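Local coordinates for protein glycosyl hydrolase, BNR repeat (Ralstonia eutropha, PDB 3B7F) that is thought to be a glycosyl hydrolase and folds as a seven-bladed beta-propeller with BNR repeats, at residues 25-30 with 383-388; 32-37 with 48-53; 190-195 with 209-214. All blocks are in the same frame, centred on the assembly; numbering follows the deposited sequence.

Contact 1: residues 25-30 with 383-388; sequences LLVATI and PHIYAV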
# COMPACT_ATOMS: atom_id res chain seq x y z
N LEU A 25 13.03 7.97 1.46
CA LEU A 25 11.59 7.79 1.69
C LEU A 25 10.92 8.76 0.73
O LEU A 25 11.33 9.88 0.65
CB LEU A 25 11.17 8.08 3.13
CG LEU A 25 11.85 7.28 4.25
CD1 LEU A 25 11.35 7.83 5.57
CD2 LEU A 25 11.60 5.75 4.13
N LEU A 26 9.92 8.28 0.00
CA LEU A 26 9.18 9.02 -1.01
C LEU A 26 7.84 9.28 -0.38
O LEU A 26 7.08 8.32 -0.18
CB LEU A 26 9.03 8.16 -2.27
CG LEU A 26 10.24 7.36 -2.75
CD1 LEU A 26 9.84 6.56 -4.05
CD2 LEU A 26 11.44 8.26 -2.98
N VAL A 27 7.54 10.56 -0.08
CA VAL A 27 6.40 10.94 0.71
C VAL A 27 5.36 11.69 -0.12
O VAL A 27 5.63 12.81 -0.58
CB VAL A 27 6.84 11.86 1.90
CG1 VAL A 27 5.65 12.18 2.79
CG2 VAL A 27 7.99 11.24 2.69
N ALA A 28 4.19 11.08 -0.26
CA ALA A 28 3.08 11.63 -1.02
C ALA A 28 2.12 12.30 -0.07
O ALA A 28 1.71 11.67 0.91
CB ALA A 28 2.36 10.51 -1.80
N THR A 29 1.79 13.57 -0.32
CA THR A 29 0.85 14.30 0.51
C THR A 29 -0.19 14.98 -0.34
O THR A 29 -0.05 15.11 -1.57
CB THR A 29 1.53 15.39 1.41
OG1 THR A 29 1.67 16.60 0.68
CG2 THR A 29 2.87 14.92 1.98
N ILE A 30 -1.23 15.43 0.34
CA ILE A 30 -2.33 16.14 -0.25
C ILE A 30 -1.93 17.43 -0.98
O ILE A 30 -2.69 17.89 -1.85
CB ILE A 30 -3.40 16.43 0.83
CG1 ILE A 30 -4.77 16.72 0.19
CG2 ILE A 30 -2.90 17.55 1.77
CD1 ILE A 30 -5.97 16.63 1.19
N PRO A 383 2.16 18.48 4.84
CA PRO A 383 0.73 18.34 4.64
C PRO A 383 0.30 16.90 4.87
O PRO A 383 1.14 16.02 4.93
CB PRO A 383 0.55 18.75 3.18
CG PRO A 383 1.76 19.65 2.90
CD PRO A 383 2.82 18.90 3.59
N HIS A 384 -1.00 16.70 5.01
CA HIS A 384 -1.65 15.38 5.18
C HIS A 384 -0.98 14.28 4.33
O HIS A 384 -1.05 14.32 3.11
CB HIS A 384 -3.13 15.59 4.79
CG HIS A 384 -4.01 14.38 4.89
ND1 HIS A 384 -5.07 14.31 5.78
CD2 HIS A 384 -4.04 13.23 4.18
CE1 HIS A 384 -5.69 13.16 5.63
NE2 HIS A 384 -5.08 12.48 4.67
N ILE A 385 -0.37 13.28 4.98
CA ILE A 385 0.36 12.21 4.29
C ILE A 385 -0.53 11.01 3.86
O ILE A 385 -1.21 10.37 4.69
CB ILE A 385 1.58 11.71 5.14
CG1 ILE A 385 2.56 12.86 5.43
CG2 ILE A 385 2.30 10.56 4.45
CD1 ILE A 385 3.56 12.62 6.69
N TYR A 386 -0.50 10.73 2.56
CA TYR A 386 -1.19 9.59 1.92
C TYR A 386 -0.29 8.34 1.84
O TYR A 386 -0.73 7.26 2.17
CB TYR A 386 -1.68 9.93 0.49
CG TYR A 386 -2.88 10.84 0.40
CD1 TYR A 386 -4.09 10.46 0.95
CD2 TYR A 386 -2.84 12.04 -0.27
CE1 TYR A 386 -5.22 11.28 0.87
CE2 TYR A 386 -3.99 12.87 -0.36
CZ TYR A 386 -5.16 12.48 0.22
OH TYR A 386 -6.33 13.24 0.17
N ALA A 387 0.98 8.53 1.47
CA ALA A 387 1.90 7.41 1.27
C ALA A 387 3.34 7.72 1.63
O ALA A 387 3.80 8.84 1.46
CB ALA A 387 1.85 6.97 -0.20
N VAL A 388 4.04 6.68 2.10
CA VAL A 388 5.46 6.74 2.44
C VAL A 388 5.98 5.43 1.88
O VAL A 388 5.40 4.40 2.15
CB VAL A 388 5.74 6.86 3.93
CG1 VAL A 388 7.25 6.93 4.17
CG2 VAL A 388 5.03 8.09 4.53

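Contact 2: residues 32-37 with 48-53; sequences GAWFLA and RGPVFL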
# COMPACT_ATOMS: atom_id res chain seq x y z
N GLY A 32 1.63 17.95 -2.18
CA GLY A 32 2.94 17.78 -2.82
C GLY A 32 3.69 16.54 -2.40
O GLY A 32 3.23 15.78 -1.54
N ALA A 33 4.83 16.36 -3.05
CA ALA A 33 5.77 15.28 -2.80
C ALA A 33 6.98 15.83 -2.03
O ALA A 33 7.50 16.91 -2.34
CB ALA A 33 6.24 14.63 -4.11
N TRP A 34 7.40 15.09 -1.02
CA TRP A 34 8.60 15.40 -0.27
C TRP A 34 9.42 14.11 -0.29
O TRP A 34 8.88 13.04 -0.54
CB TRP A 34 8.31 15.87 1.14
CG TRP A 34 8.04 17.32 1.32
CD1 TRP A 34 8.93 18.26 1.76
CD2 TRP A 34 6.79 18.01 1.15
NE1 TRP A 34 8.31 19.47 1.86
CE2 TRP A 34 7.00 19.35 1.50
CE3 TRP A 34 5.52 17.62 0.69
CZ2 TRP A 34 6.00 20.32 1.41
CZ3 TRP A 34 4.52 18.58 0.63
CH2 TRP A 34 4.76 19.91 1.00
N PHE A 35 10.72 14.27 -0.07
CA PHE A 35 11.68 13.19 -0.15
C PHE A 35 12.61 13.30 1.01
O PHE A 35 13.10 14.39 1.31
CB PHE A 35 12.46 13.30 -1.44
CG PHE A 35 11.60 13.17 -2.65
CD1 PHE A 35 11.32 11.93 -3.18
CD2 PHE A 35 11.02 14.29 -3.22
CE1 PHE A 35 10.48 11.80 -4.28
CE2 PHE A 35 10.20 14.17 -4.33
CZ PHE A 35 9.94 12.92 -4.86
N LEU A 36 12.83 12.17 1.69
CA LEU A 36 13.73 12.13 2.85
C LEU A 36 14.91 11.24 2.52
O LEU A 36 14.71 10.18 1.98
CB LEU A 36 13.01 11.65 4.12
CG LEU A 36 12.22 12.69 4.89
CD1 LEU A 36 11.11 12.04 5.71
CD2 LEU A 36 13.18 13.57 5.77
N ALA A 37 16.13 11.70 2.80
CA ALA A 37 17.33 10.90 2.50
C ALA A 37 18.20 10.76 3.76
O ALA A 37 18.47 11.75 4.43
CB ALA A 37 18.13 11.53 1.34
N ARG A 48 14.00 17.06 1.27
CA ARG A 48 13.91 17.79 0.01
C ARG A 48 12.44 17.89 -0.39
O ARG A 48 11.66 16.96 -0.17
CB ARG A 48 14.73 17.10 -1.10
CG ARG A 48 14.25 17.40 -2.58
CD ARG A 48 15.22 16.91 -3.69
NE ARG A 48 14.49 16.32 -4.84
CZ ARG A 48 14.32 14.99 -5.10
NH1 ARG A 48 14.82 14.00 -4.32
NH2 ARG A 48 13.64 14.64 -6.20
N GLY A 49 12.08 19.02 -0.98
CA GLY A 49 10.74 19.29 -1.47
C GLY A 49 10.27 20.63 -0.92
O GLY A 49 10.99 21.26 -0.17
N PRO A 50 9.02 21.03 -1.23
CA PRO A 50 8.06 20.29 -2.06
C PRO A 50 8.39 20.19 -3.55
O PRO A 50 9.08 21.06 -4.11
CB PRO A 50 6.75 21.09 -1.90
CG PRO A 50 7.15 22.42 -1.49
CD PRO A 50 8.45 22.28 -0.72
N VAL A 51 7.92 19.10 -4.15
CA VAL A 51 7.94 18.89 -5.57
C VAL A 51 6.44 18.82 -5.89
O VAL A 51 5.69 18.10 -5.22
CB VAL A 51 8.74 17.63 -5.99
CG1 VAL A 51 8.67 17.47 -7.51
CG2 VAL A 51 10.21 17.70 -5.50
N PHE A 52 6.02 19.57 -6.89
CA PHE A 52 4.62 19.66 -7.30
C PHE A 52 3.75 20.22 -6.17
O PHE A 52 2.67 19.69 -5.91
CB PHE A 52 4.05 18.30 -7.82
CG PHE A 52 4.64 17.86 -9.13
CD1 PHE A 52 4.32 18.53 -10.30
CD2 PHE A 52 5.47 16.76 -9.20
CE1 PHE A 52 4.84 18.12 -11.51
CE2 PHE A 52 5.99 16.35 -10.41
CZ PHE A 52 5.69 17.03 -11.56
N LEU A 53 4.24 21.27 -5.49
CA LEU A 53 3.48 21.91 -4.41
C LEU A 53 2.12 22.31 -4.95
O LEU A 53 2.03 22.83 -6.06
CB LEU A 53 4.18 23.15 -3.84
CG LEU A 53 3.54 23.95 -2.67
CD1 LEU A 53 3.53 23.21 -1.33
CD2 LEU A 53 4.31 25.24 -2.51

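Contact 3: residues 190-195 with 209-214; sequences KHLYIG and TDWKPL. With EDO (1,2-ethanediol), chain G.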
# COMPACT_ATOMS: atom_id res chain seq x y z
N LYS A 190 2.31 -13.79 -14.73
CA LYS A 190 0.91 -14.09 -14.98
C LYS A 190 0.06 -14.17 -13.70
O LYS A 190 -1.17 -14.03 -13.78
CB LYS A 190 0.77 -15.42 -15.75
CG LYS A 190 1.44 -15.48 -17.14
CD LYS A 190 1.31 -16.91 -17.74
CE LYS A 190 1.94 -17.04 -19.14
N HIS A 191 0.69 -14.42 -12.54
CA HIS A 191 -0.02 -14.56 -11.28
C HIS A 191 -0.10 -13.20 -10.56
O HIS A 191 0.91 -12.67 -10.04
CB HIS A 191 0.64 -15.63 -10.44
CG HIS A 191 -0.09 -15.96 -9.17
ND1 HIS A 191 0.57 -16.27 -8.01
CD2 HIS A 191 -1.41 -16.00 -8.87
CE1 HIS A 191 -0.30 -16.54 -7.06
NE2 HIS A 191 -1.51 -16.37 -7.55
N LEU A 192 -1.32 -12.65 -10.54
CA LEU A 192 -1.62 -11.35 -10.00
C LEU A 192 -2.68 -11.42 -8.94
O LEU A 192 -3.57 -12.25 -9.02
CB LEU A 192 -2.17 -10.45 -11.12
CG LEU A 192 -1.34 -10.28 -12.39
CD1 LEU A 192 -2.07 -9.38 -13.38
CD2 LEU A 192 0.08 -9.75 -12.04
N TYR A 193 -2.56 -10.52 -7.95
CA TYR A 193 -3.53 -10.31 -6.90
C TYR A 193 -3.88 -8.82 -6.90
O TYR A 193 -3.03 -7.99 -7.25
CB TYR A 193 -3.04 -10.68 -5.49
CG TYR A 193 -2.70 -12.14 -5.21
CD1 TYR A 193 -3.70 -13.10 -4.99
CD2 TYR A 193 -1.37 -12.54 -5.08
CE1 TYR A 193 -3.36 -14.43 -4.70
CE2 TYR A 193 -1.04 -13.83 -4.79
CZ TYR A 193 -2.01 -14.77 -4.62
OH TYR A 193 -1.58 -16.02 -4.32
N ILE A 194 -5.12 -8.48 -6.55
CA ILE A 194 -5.56 -7.09 -6.42
C ILE A 194 -6.46 -6.99 -5.20
O ILE A 194 -7.01 -7.98 -4.75
CB ILE A 194 -6.26 -6.52 -7.70
CG1 ILE A 194 -7.55 -7.30 -8.04
CG2 ILE A 194 -5.27 -6.48 -8.90
CD1 ILE A 194 -8.29 -6.79 -9.31
N GLY A 195 -6.61 -5.78 -4.67
CA GLY A 195 -7.47 -5.53 -3.52
C GLY A 195 -8.41 -4.40 -3.90
O GLY A 195 -8.04 -3.49 -4.63
N THR A 209 -6.40 -11.61 -17.76
CA THR A 209 -7.48 -11.85 -18.73
C THR A 209 -8.73 -12.39 -17.99
O THR A 209 -9.85 -12.09 -18.39
CB THR A 209 -7.04 -12.67 -19.99
OG1 THR A 209 -6.25 -13.78 -19.59
CG2 THR A 209 -6.21 -11.82 -20.94
N ASP A 210 -8.53 -13.17 -16.91
CA ASP A 210 -9.63 -13.58 -16.01
C ASP A 210 -9.25 -13.39 -14.51
O ASP A 210 -8.08 -13.51 -14.13
CB ASP A 210 -10.08 -15.03 -16.25
CG ASP A 210 -11.46 -15.36 -15.58
OD1 ASP A 210 -12.26 -14.42 -15.36
OD2 ASP A 210 -11.74 -16.55 -15.29
N TRP A 211 -10.27 -13.09 -13.71
CA TRP A 211 -10.18 -12.89 -12.26
C TRP A 211 -11.24 -13.69 -11.51
O TRP A 211 -12.35 -13.94 -12.03
CB TRP A 211 -10.38 -11.42 -11.92
CG TRP A 211 -9.35 -10.56 -12.51
CD1 TRP A 211 -9.37 -10.01 -13.75
CD2 TRP A 211 -8.11 -10.20 -11.92
NE1 TRP A 211 -8.22 -9.31 -13.96
CE2 TRP A 211 -7.42 -9.42 -12.86
CE3 TRP A 211 -7.51 -10.46 -10.69
CZ2 TRP A 211 -6.16 -8.88 -12.60
CZ3 TRP A 211 -6.26 -9.94 -10.44
CH2 TRP A 211 -5.60 -9.14 -11.39
N LYS A 212 -10.88 -14.09 -10.27
CA LYS A 212 -11.76 -14.81 -9.34
C LYS A 212 -11.60 -14.24 -7.92
O LYS A 212 -10.49 -13.84 -7.54
CB LYS A 212 -11.43 -16.31 -9.35
CG LYS A 212 -11.83 -17.08 -10.63
N PRO A 213 -12.69 -14.17 -7.12
CA PRO A 213 -12.51 -13.69 -5.73
C PRO A 213 -11.70 -14.64 -4.86
O PRO A 213 -11.72 -15.83 -5.11
CB PRO A 213 -13.94 -13.56 -5.22
CG PRO A 213 -14.73 -14.53 -6.05
CD PRO A 213 -14.10 -14.50 -7.41
N LEU A 214 -10.95 -14.09 -3.91
CA LEU A 214 -10.16 -14.88 -2.96
C LEU A 214 -10.28 -14.21 -1.58
O LEU A 214 -9.38 -13.51 -1.13
CB LEU A 214 -8.71 -14.98 -3.43
CG LEU A 214 -7.77 -15.90 -2.67
CD1 LEU A 214 -8.25 -17.34 -2.72
CD2 LEU A 214 -6.38 -15.78 -3.26
C1 EDO G . -8.19 -16.63 -12.96
O1 EDO G . -7.09 -16.32 -13.85
C2 EDO G . -7.77 -17.12 -11.56
O2 EDO G . -7.07 -18.38 -11.59

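Contact 1: residues 25-30 with 383-388
Ile30 meets the ring of Tyr386 obliquely, with Ile30 CB 3.8 Å from Tyr386 CE2. One face of the same ring carries His384 CD2, set toward the rim, and the phenol also stacks with the imidazole of His58. His384 turns its NE2 to Lys342, while its CB packs 3.6 Å from Ile30 CG2. Ile30 can serve both neighbours because its CG1 lies anti to the backbone N (chi1 -160°): this arm runs on to CD1, 3.6 Å from Tyr386 OH, and leaves the short CG2 branch for His384. The backbones of 25-29 and 385-388 pair antiparallel through a classic beta bulge, in which two consecutive residues, Tyr386 and Ala387, stand opposite the single Ala28. Ala28 O is therefore gripped twice from one face of its carbonyl plane, by Tyr386 N at 2.9 Å and more loosely by Ala387 N at 3.3 Å. This pairing is the Velcro closure of the propeller: the innermost strand of the blade comes from the C-terminal end of the chain and the other three from the N-terminal end, so the ring is sealed by main-chain bonds. Beyond the bulge, Ile30 N bonds to His384 O. Small methyls suit the face where Ala28 CB meets Ala387 CB at 3.9 Å, with Ile57 and His59 of the next blade pressing in. Branched chains fill the other face, where Val27 CG1 lies 4.1 Å from Ile385 CG2 and Ile365 adds its bulk. Thr29 divides its roles there, its CG2 packing on Ile385 CG1 while OG1 bonds to Gly32 O and Lys31 N, with Pro383 CB beside it.

Contact 2: residues 32-37 with 48-53
Arg48 N donates to Phe35 O over 2.8 Å in a virtually straight bond (179°), the shortest of the four backbone bonds that pair these antiparallel strands. Phe35 N answers to Arg48 O, and Ala33 and Val51 exchange a second reciprocal pair. Between the two pairs the register slips by one, a beta bulge in which Trp34 faces Gly49 and Pro50. Gly49 takes a positive phi (128°), a conformation that glycine adopts readily; the peptide leading into Pro50 is cis. Pro50 then lays its CB over a face of the Trp34 indole, 3.8 Å from the centroid of the six-membered ring. Gly49 CA makes a more off-centre CH-pi contact with the five-membered ring. At the far end of the indole, Leu53 CD1 comes within 4.2 Å of Trp34 CH2.

On the face bearing Phe35, the arginine chain bends at chi3 (139°) and folds its guanidinium flat over the phenyl ring, with CZ of Arg48 4.3 Å from the Phe35 centroid. Val51 takes the edge, its CG2 3.7 Å from Phe35 CE2, and Trp93 touches both. Aliphatic and aromatic groups thus complete the outer hairpin of this propeller blade, and the pi face of Phe35 probably offers the guanidinium a favourable cation-pi partner, so that a partly exposed arginine can cover an otherwise apolar patch.

Contact 3: residues 190-195 with 209-214
CH-pi contact leads here: Ile194 CD1 stands over the six-membered ring of Trp211, 4.0 Å from its centroid and 14° off the normal. Ile194 CG1, which bears CD1, sits between the backbone N and the carbonyl carbon (chi1 62°), and this rotation carries the chain across the indole face. Apolar packing supplies the rest. At the far corner of the ring, Trp211 CH2 lies 3.7 Å from Ile194 CG2 and equally near Leu192 CB. Separately, Leu214 CD2 comes to the edge of the Tyr193 ring, 3.6 Å from CE1. No hydrogen bond joins the two segments, because strand 200-204 runs between them in the blade; the large indole reaches across it to Leu192 and Ile194.

Polar bonds instead secure the turn leading into Trp211. The sequence from Ser204 to Trp211 matches the Asp box of BNR repeats: Asp206 OD1 accepts Asp210 N, Ser204 OG bonds to Asp210 O, and Trp211 NE1 makes a weak bond to Gly208 O. An ethanediol, probably from the crystallisation liquor, adds its O1 to Asp210 O at 3.0 Å. The chemistry implies a division of labour: hydrogen bonds fix the turn, whereas hydrophobic burial of the tryptophan probably holds it against the blade.

Overall arrangement
From the N terminus, 25-30 opens contact 1 and waits for its partner until almost the end of the chain. Next comes contact 2, which closes a short hairpin between 32-37 and 48-53. Much later, contact 3 closes a small loop of its own, joining 190-195 to 209-214 within one blade. Residues 383-388 finally return to 25-30, so contact 1 encloses both others, which follow in series; none cross. Contacts 1 and 2 share the closing blade, where neighbouring strands 24-29 and 32-38 connect them. Contact 3 belongs to a blade on the opposite side of the chain's centre, its centre about 28 Å from that of contact 1.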